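Local coordinates for tyrosine specific protein phosphatase (Trypanosoma cruzi, PDB 4AZ1) that probably hydrolyses phosphotyrosine in proteins, removing phosphate from tyrosine side chains, at residues 72-80 with 103-111. Sequence-based numbering, arbitrary orientation.
With FMT (formic acid), chain H.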
ATOM      1  N   SER A  72      -0.794 -15.848 -14.062  1.00118.57           N
ATOM      2  CA  SER A  72      -0.899 -14.419 -13.780  1.00119.18           C
ATOM      3  C   SER A  72      -0.438 -14.063 -12.366  1.00118.31           C
ATOM      4  O   SER A  72      -1.050 -14.490 -11.384  1.00118.72           O
ATOM      5  CB  SER A  72      -2.343 -13.937 -13.986  1.00118.54           C
ATOM      6  OG  SER A  72      -2.523 -12.611 -13.507  1.00110.41           O
ATOM      7  N   THR A  73       0.642 -13.290 -12.259  1.00113.66           N
ATOM      8  CA  THR A  73       0.968 -12.646 -10.986  1.00105.16           C
ATOM      9  C   THR A  73       0.346 -11.253 -10.959  1.00 94.03           C
ATOM     10  O   THR A  73       0.734 -10.375 -11.732  1.00 93.07           O
ATOM     11  CB  THR A  73       2.481 -12.535 -10.702  1.00100.79           C
ATOM     12  OG1 THR A  73       3.070 -13.840 -10.677  1.00105.74           O
ATOM     13  CG2 THR A  73       2.693 -11.882  -9.348  1.00 92.56           C
ATOM     14  N   PRO A  74      -0.627 -11.053 -10.060  1.00 88.29           N
ATOM     15  CA  PRO A  74      -1.434  -9.833  -9.957  1.00 90.00           C
ATOM     16  C   PRO A  74      -0.779  -8.713  -9.146  1.00 88.85           C
ATOM     17  O   PRO A  74      -1.461  -7.751  -8.777  1.00 94.18           O
ATOM     18  CB  PRO A  74      -2.689 -10.322  -9.231  1.00 91.28           C
ATOM     19  CG  PRO A  74      -2.184 -11.419  -8.343  1.00 90.91           C
ATOM     20  CD  PRO A  74      -1.058 -12.085  -9.098  1.00 88.63           C
ATOM     21  N   TYR A  75       0.512  -8.810  -8.874  0.54 78.76           N
ATOM     22  CA  TYR A  75       1.166  -7.703  -8.202  0.54 72.47           C
ATOM     23  C   TYR A  75       2.544  -7.439  -8.770  0.54 70.92           C
ATOM     24  O   TYR A  75       3.147  -8.290  -9.425  0.54 72.83           O
ATOM     25  CB  TYR A  75       1.231  -7.925  -6.692  0.54 65.47           C
ATOM     26  CG  TYR A  75       1.762  -9.275  -6.305  0.54 57.68           C
ATOM     27  CD1 TYR A  75       3.113  -9.550  -6.387  0.54 41.73           C
ATOM     28  CD2 TYR A  75       0.910 -10.274  -5.856  0.54 59.56           C
ATOM     29  CE1 TYR A  75       3.606 -10.774  -6.035  0.54 51.87           C
ATOM     30  CE2 TYR A  75       1.397 -11.510  -5.501  0.54 59.52           C
ATOM     31  CZ  TYR A  75       2.751 -11.753  -5.593  0.54 58.29           C
ATOM     32  OH  TYR A  75       3.262 -12.981  -5.246  0.54 60.55           O
ATOM     33  N   TYR A  76       3.036  -6.243  -8.502  1.00 60.92           N
ATOM     34  CA  TYR A  76       4.304  -5.805  -9.046  1.00 48.11           C
ATOM     35  C   TYR A  76       5.196  -5.313  -7.928  1.00 46.76           C
ATOM     36  O   TYR A  76       4.808  -4.448  -7.124  1.00 41.92           O
ATOM     37  CB  TYR A  76       4.105  -4.702 -10.097  1.00 49.33           C
ATOM     38  CG  TYR A  76       5.394  -4.006 -10.501  1.00 44.71           C
ATOM     39  CD1 TYR A  76       6.194  -4.522 -11.509  1.00 40.85           C
ATOM     40  CD2 TYR A  76       5.796  -2.823  -9.887  1.00 39.55           C
ATOM     41  CE1 TYR A  76       7.364  -3.894 -11.883  1.00 36.33           C
ATOM     42  CE2 TYR A  76       6.970  -2.186 -10.261  1.00 39.50           C
ATOM     43  CZ  TYR A  76       7.745  -2.729 -11.258  1.00 42.21           C
ATOM     44  OH  TYR A  76       8.907  -2.104 -11.633  1.00 46.24           O
ATOM     45  N   ILE A  77       6.387  -5.893  -7.861  1.00 39.71           N
ATOM     46  CA  ILE A  77       7.458  -5.281  -7.128  1.00 36.82           C
ATOM     47  C   ILE A  77       8.564  -4.999  -8.148  1.00 47.30           C
ATOM     48  O   ILE A  77       8.779  -5.784  -9.084  1.00 49.66           O
ATOM     49  CB  ILE A  77       7.933  -6.145  -5.944  1.00 47.48           C
ATOM     50  CG1 ILE A  77       8.743  -7.344  -6.423  1.00 39.86           C
ATOM     51  CG2 ILE A  77       6.720  -6.596  -5.086  1.00 35.64           C
ATOM     52  CD1 ILE A  77       9.714  -7.877  -5.367  1.00 43.95           C
ATOM     53  N   ASN A  78       9.215  -3.849  -8.015  1.00 42.22           N
ATOM     54  CA  ASN A  78      10.384  -3.544  -8.837  1.00 46.52           C
ATOM     55  C   ASN A  78      11.534  -4.382  -8.275  1.00 49.18           C
ATOM     56  O   ASN A  78      12.294  -3.913  -7.417  1.00 51.05           O
ATOM     57  CB  ASN A  78      10.689  -2.048  -8.744  1.00 37.93           C
ATOM     58  CG  ASN A  78      11.829  -1.610  -9.637  1.00 45.66           C
ATOM     59  OD1 ASN A  78      12.827  -2.314  -9.800  1.00 56.11           O
ATOM     60  ND2 ASN A  78      11.695  -0.417 -10.202  1.00 42.20           N
ATOM     61  N   GLY A  79      11.631  -5.637  -8.714  1.00 34.37           N
ATOM     62  CA  GLY A  79      12.607  -6.544  -8.128  1.00 40.15           C
ATOM     63  C   GLY A  79      13.006  -7.694  -9.027  1.00 43.23           C
ATOM     64  O   GLY A  79      12.279  -8.053  -9.956  1.00 46.06           O
ATOM     65  N   ASN A  80      14.170  -8.279  -8.752  1.00 38.19           N
ATOM     66  CA  ASN A  80      14.670  -9.380  -9.566  1.00 33.80           C
ATOM     67  C   ASN A  80      15.208 -10.515  -8.714  1.00 39.88           C
ATOM     68  O   ASN A  80      15.732 -10.290  -7.613  1.00 41.93           O
ATOM     69  CB  ASN A  80      15.776  -8.898 -10.501  1.00 41.68           C
ATOM     70  CG  ASN A  80      15.294  -7.851 -11.486  1.00 45.69           C
ATOM     71  OD1 ASN A  80      15.326  -6.651 -11.193  1.00 43.61           O
ATOM     72  ND2 ASN A  80      14.857  -8.297 -12.668  1.00 36.17           N
ATOM     73  N   ASP A 103       1.217  -4.788  -2.789  1.00 31.07           N
ATOM     74  CA  ASP A 103       1.892  -5.736  -3.679  1.00 36.14           C
ATOM     75  C   ASP A 103       3.064  -6.408  -2.976  1.00 36.07           C
ATOM     76  O   ASP A 103       3.282  -7.620  -3.098  1.00 35.80           O
ATOM     77  CB  ASP A 103       2.423  -5.009  -4.910  1.00 46.52           C
ATOM     78  CG  ASP A 103       1.335  -4.272  -5.667  1.00 61.98           C
ATOM     79  OD1 ASP A 103       0.804  -3.262  -5.130  1.00 60.49           O
ATOM     80  OD2 ASP A 103       1.026  -4.704  -6.800  1.00 60.76           O
ATOM     81  N   PHE A 104       3.829  -5.612  -2.247  1.00 34.56           N
ATOM     82  CA  PHE A 104       5.042  -6.112  -1.613  1.00 32.75           C
ATOM     83  C   PHE A 104       4.655  -7.149  -0.557  1.00 37.98           C
ATOM     84  O   PHE A 104       5.203  -8.259  -0.522  1.00 38.16           O
ATOM     85  CB  PHE A 104       5.805  -4.941  -0.996  1.00 27.94           C
ATOM     86  CG  PHE A 104       7.096  -5.326  -0.309  1.00 34.42           C
ATOM     87  CD1 PHE A 104       8.197  -5.750  -1.043  1.00 31.09           C
ATOM     88  CD2 PHE A 104       7.215  -5.226   1.070  1.00 32.83           C
ATOM     89  CE1 PHE A 104       9.394  -6.078  -0.403  1.00 36.77           C
ATOM     90  CE2 PHE A 104       8.408  -5.560   1.718  1.00 28.93           C
ATOM     91  CZ  PHE A 104       9.493  -5.980   0.983  1.00 33.59           C
ATOM     92  N   LEU A 105       3.688  -6.793   0.283  1.00 33.25           N
ATOM     93  CA  LEU A 105       3.251  -7.684   1.360  1.00 35.27           C
ATOM     94  C   LEU A 105       2.605  -8.946   0.800  1.00 38.35           C
ATOM     95  O   LEU A 105       2.782 -10.051   1.343  1.00 37.34           O
ATOM     96  CB  LEU A 105       2.285  -6.964   2.312  1.00 33.42           C
ATOM     97  CG  LEU A 105       2.866  -5.751   3.055  1.00 32.08           C
ATOM     98  CD1 LEU A 105       1.870  -5.154   4.069  1.00 32.37           C
ATOM     99  CD2 LEU A 105       4.168  -6.088   3.740  1.00 30.05           C
ATOM    100  N   ALA A 106       1.847  -8.781  -0.281  1.00 36.77           N
ATOM    101  CA  ALA A 106       1.193  -9.921  -0.916  1.00 36.91           C
ATOM    102  C   ALA A 106       2.235 -10.897  -1.446  1.00 38.81           C
ATOM    103  O   ALA A 106       2.054 -12.122  -1.378  1.00 42.11           O
ATOM    104  CB  ALA A 106       0.290  -9.460  -2.047  1.00 43.90           C
ATOM    105  N   MET A 107       3.310 -10.345  -2.003  1.00 45.30           N
ATOM    106  CA  MET A 107       4.427 -11.146  -2.483  1.00 42.76           C
ATOM    107  C   MET A 107       5.035 -11.929  -1.334  1.00 38.20           C
ATOM    108  O   MET A 107       5.220 -13.139  -1.450  1.00 41.13           O
ATOM    109  CB  MET A 107       5.494 -10.264  -3.137  1.00 40.81           C
ATOM    110  CG  MET A 107       6.692 -11.038  -3.687  1.00 43.78           C
ATOM    111  SD  MET A 107       8.014 -11.294  -2.463  1.00 46.72           S
ATOM    112  CE  MET A 107       8.276  -9.589  -1.936  1.00 46.19           C
ATOM    113  N   LEU A 108       5.335 -11.241  -0.228  1.00 33.66           N
ATOM    114  CA  LEU A 108       5.922 -11.896   0.936  1.00 37.83           C
ATOM    115  C   LEU A 108       5.035 -13.044   1.369  1.00 43.86           C
ATOM    116  O   LEU A 108       5.517 -14.125   1.730  1.00 42.69           O
ATOM    117  CB  LEU A 108       6.048 -10.919   2.100  1.00 40.15           C
ATOM    118  CG  LEU A 108       7.051  -9.791   1.937  1.00 40.94           C
ATOM    119  CD1 LEU A 108       7.089  -8.960   3.213  1.00 30.35           C
ATOM    120  CD2 LEU A 108       8.416 -10.413   1.626  1.00 37.14           C
ATOM    121  N   TYR A 109       3.729 -12.801   1.312  1.00 46.95           N
ATOM    122  CA  TYR A 109       2.760 -13.758   1.801  1.00 38.28           C
ATOM    123  C   TYR A 109       2.607 -14.955   0.874  1.00 43.27           C
ATOM    124  O   TYR A 109       2.663 -16.098   1.322  1.00 46.40           O
ATOM    125  CB  TYR A 109       1.399 -13.087   2.014  1.00 39.03           C
ATOM    126  CG  TYR A 109       0.391 -14.035   2.603  1.00 46.09           C
ATOM    127  CD1 TYR A 109       0.378 -14.302   3.971  1.00 43.76           C
ATOM    128  CD2 TYR A 109      -0.533 -14.690   1.796  1.00 54.06           C
ATOM    129  CE1 TYR A 109      -0.535 -15.189   4.517  1.00 55.93           C
ATOM    130  CE2 TYR A 109      -1.456 -15.579   2.338  1.00 61.09           C
ATOM    131  CZ  TYR A 109      -1.450 -15.818   3.696  1.00 64.61           C
ATOM    132  OH  TYR A 109      -2.358 -16.699   4.238  1.00 74.35           O
ATOM    133  N   GLU A 110       2.370 -14.694  -0.407  1.00 44.01           N
ATOM    134  CA  GLU A 110       2.160 -15.771  -1.373  1.00 48.56           C
ATOM    135  C   GLU A 110       3.425 -16.617  -1.576  1.00 51.59           C
ATOM    136  O   GLU A 110       3.342 -17.838  -1.739  1.00 56.77           O
ATOM    137  CB  GLU A 110       1.684 -15.204  -2.718  1.00 57.32           C
ATOM    138  CG  GLU A 110       1.216 -16.272  -3.714  1.00 80.31           C
ATOM    139  CD  GLU A 110       1.843 -16.110  -5.089  1.00 95.12           C
ATOM    140  OE1 GLU A 110       2.184 -14.966  -5.457  1.00 97.57           O
ATOM    141  OE2 GLU A 110       2.001 -17.130  -5.798  1.00101.11           O
ATOM    142  N   LYS A 111       4.588 -15.966  -1.558  1.00 48.43           N
ATOM    143  CA  LYS A 111       5.853 -16.667  -1.767  1.00 55.51           C
ATOM    144  C   LYS A 111       6.424 -17.260  -0.482  1.00 53.94           C
ATOM    145  O   LYS A 111       7.433 -17.967  -0.530  1.00 49.17           O
ATOM    146  CB  LYS A 111       6.888 -15.747  -2.433  1.00 43.38           C
ATOM    147  CG  LYS A 111       6.555 -15.428  -3.874  1.00 43.23           C
ATOM    148  CD  LYS A 111       6.451 -16.712  -4.678  1.00 49.43           C
ATOM    149  CE  LYS A 111       5.971 -16.452  -6.096  1.00 62.28           C
ATOM    150  NZ  LYS A 111       6.095 -17.680  -6.964  1.00 69.01           N
TER
HETATM  151  C   FMT H1306       8.875  -3.032  -4.302  1.00 68.43           C
HETATM  152  O1  FMT H1306       8.610  -2.761  -5.482  1.00 61.87           O
HETATM  153  O2  FMT H1306       9.799  -3.768  -3.922  1.00 57.81           O
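The Tyr75 ring lies flat against helix 101-110. One face rests on the helix backbone, with Met107 N offset toward the ring rim. Thr73 CG2 sits over the centre of the opposite face, though Thr73 is poorly ordered and that side is less certain. Tyr75 CE1 packs on Met107 CB at 3.5 Å, and Tyr75 CD2 meets Ala106 CB at 3.9 Å. Tyr75 CG stands between its own backbone N and carbonyl carbon (chi1 50°), which lays the ring along the helix with its hydroxyl end toward Glu110. Glu110 OE1 comes near the ring plane at that edge; its modelled approach to the hydroxyl is doubtfully short, and Tyr75 has a second conformer.

Ile77 CG2 lies at the edge of the Phe104 ring, 4.4 Å from Phe104 CD1. Ile77 CD1 reaches Met107 CE at 4.1 Å, and the two side chains cross at about a right angle. Ile77 and Phe104 also touch strand 90-93. The loop leads into strand 79-82, an outermost strand of the mixed sheet of this phosphatase domain. A formic acid molecule, probably from the crystallisation liquor, accepts a hydrogen bond from Asn78 N.

Tyr76 N donates to Asp103 OD2 (3.1 Å, 164°), on the anti side and 23° out of the carboxylate plane. Lys48 forms a salt bridge to the same oxygen. The hydrogen bond ties the loop backbone to the helix at a buried position, and the Lys48 charge probably favours an ionised Asp103.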